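Local coordinates for protein SAP-like pentraxin (Limulus polyphemus, PDB 3FLP) that probably acts as a calcium-dependent, sugar-binding lectin of the pentraxin family, assembling into doubly stacked heptameric rings, at residues E171-T174 and T175-S179. Sequence-based numbering, arbitrary orientation.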
loop_
_atom_site.group_PDB
_atom_site.type_symbol
_atom_site.label_atom_id
_atom_site.label_comp_id
_atom_site.label_asym_id
_atom_site.label_seq_id
_atom_site.Cartn_x
_atom_site.Cartn_y
_atom_site.Cartn_z
ATOM N N GLU A 171 9.301 -19.251 -35.074
ATOM C CA GLU A 171 10.088 -18.082 -35.444
ATOM C C GLU A 171 11.538 -18.390 -35.108
ATOM O O GLU A 171 11.813 -19.336 -34.374
ATOM C CB GLU A 171 9.633 -16.838 -34.666
ATOM C CG GLU A 171 8.231 -16.348 -35.046
ATOM C CD GLU A 171 8.051 -14.852 -34.830
ATOM O OE1 GLU A 171 8.986 -14.093 -35.157
ATOM O OE2 GLU A 171 6.974 -14.434 -34.351
ATOM N N ALA A 172 12.462 -17.610 -35.660
ATOM C CA ALA A 172 13.884 -17.803 -35.390
ATOM C C ALA A 172 14.318 -16.777 -34.349
ATOM O O ALA A 172 14.698 -15.658 -34.691
ATOM C CB ALA A 172 14.696 -17.625 -36.666
ATOM N N LEU A 173 14.247 -17.171 -33.080
ATOM C CA LEU A 173 14.613 -16.308 -31.967
ATOM C C LEU A 173 16.028 -15.737 -32.079
ATOM O O LEU A 173 16.938 -16.392 -32.589
ATOM C CB LEU A 173 14.449 -17.081 -30.651
ATOM C CG LEU A 173 13.087 -16.975 -29.942
ATOM C CD1 LEU A 173 11.960 -17.298 -30.884
ATOM C CD2 LEU A 173 13.062 -17.909 -28.735
ATOM N N THR A 174 16.200 -14.502 -31.614
ATOM C CA THR A 174 17.505 -13.854 -31.649
ATOM C C THR A 174 18.383 -14.360 -30.505
ATOM O O THR A 174 17.913 -15.017 -29.574
ATOM C CB THR A 174 17.398 -12.322 -31.488
ATOM O OG1 THR A 174 16.879 -12.027 -30.181
ATOM C CG2 THR A 174 16.479 -11.709 -32.574
ATOM N N THR A 175 19.664 -14.038 -30.586
ATOM C CA THR A 175 20.622 -14.424 -29.569
ATOM C C THR A 175 20.179 -13.895 -28.208
ATOM O O THR A 175 20.215 -14.623 -27.212
ATOM C CB THR A 175 22.019 -13.876 -29.930
ATOM O OG1 THR A 175 22.534 -14.630 -31.034
ATOM C CG2 THR A 175 22.975 -13.965 -28.750
ATOM N N HIS A 176 19.746 -12.636 -28.168
ATOM C CA HIS A 176 19.298 -12.038 -26.915
ATOM C C HIS A 176 18.070 -12.748 -26.352
ATOM O O HIS A 176 17.981 -12.992 -25.147
ATOM C CB HIS A 176 18.970 -10.552 -27.097
ATOM C CG HIS A 176 18.264 -9.949 -25.920
ATOM N ND1 HIS A 176 18.853 -9.830 -24.678
ATOM C CD2 HIS A 176 17.000 -9.482 -25.781
ATOM C CE1 HIS A 176 17.983 -9.320 -23.824
ATOM N NE2 HIS A 176 16.851 -9.100 -24.468
ATOM N N GLN A 177 17.117 -13.067 -27.221
ATOM C CA GLN A 177 15.905 -13.744 -26.784
ATOM C C GLN A 177 16.185 -15.136 -26.205
ATOM O O GLN A 177 15.560 -15.539 -25.228
ATOM C CB GLN A 177 14.907 -13.828 -27.941
ATOM C CG GLN A 177 14.405 -12.460 -28.391
ATOM C CD GLN A 177 13.398 -12.556 -29.524
ATOM O OE1 GLN A 177 13.618 -13.269 -30.508
ATOM N NE2 GLN A 177 12.294 -11.835 -29.396
ATOM N N VAL A 178 17.125 -15.866 -26.795
ATOM C CA VAL A 178 17.447 -17.194 -26.284
ATOM C C VAL A 178 18.006 -17.091 -24.861
ATOM O O VAL A 178 17.734 -17.946 -24.022
ATOM C CB VAL A 178 18.465 -17.923 -27.185
ATOM C CG1 VAL A 178 18.854 -19.254 -26.566
ATOM C CG2 VAL A 178 17.853 -18.175 -28.554
ATOM N N SER A 179 18.766 -16.036 -24.578
ATOM C CA SER A 179 19.320 -15.877 -23.240
ATOM C C SER A 179 18.197 -15.627 -22.234
ATOM O O SER A 179 18.297 -16.045 -21.081
ATOM C CB SER A 179 20.344 -14.734 -23.189
ATOM O OG SER A 179 19.723 -13.465 -23.200
#
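Thr174 and Gln177 hold each other through reciprocal side-chain-to-backbone hydrogen bonds, which define a capping box at the N-terminus of helix 175-182. In one direction, Gln177 N donates to Thr174 OG1 over 3.1 Å with an N-H...O angle of 162°, the capping bond expected of a residue at the N-cap, right before the helix. The Thr174 hydroxyl is placed there by a first torsion that sets OG1 between the backbone N and the carbonyl carbon. In the other, Thr174 N gives a nearly straight bond (171°) to Gln177 OE1 at 3.1 Å, meeting a lone pair in the plane of the amide. Gln177 reaches back because its CG lies beside its own backbone N (chi1 -65°) and the chain runs extended beyond it; Gln177 CG comes within 3.1 Å of Thr174 OG1 on the way. The other amide atom, NE2, donates to His213 O of a second subunit, so both ends of this buried amide are bonded, which holds its rotation. The first helical turn closes with the backbone hydrogen bond from Val178 N to Thr174 O, 3.0 Å. Beside the box, the Leu173 side chain crosses that of Gln177 at about a right angle, with Leu173 CG 3.8 Å from Gln177 OE1, while Leu173 CB meets Val178 CG2 at 4.1 Å. The cap thus joins the loop after strand 161-169 to the helix, with Val178 packed on Cys103 and Val105 of strand 100-107 and Leu173 against Leu217 of the second subunit.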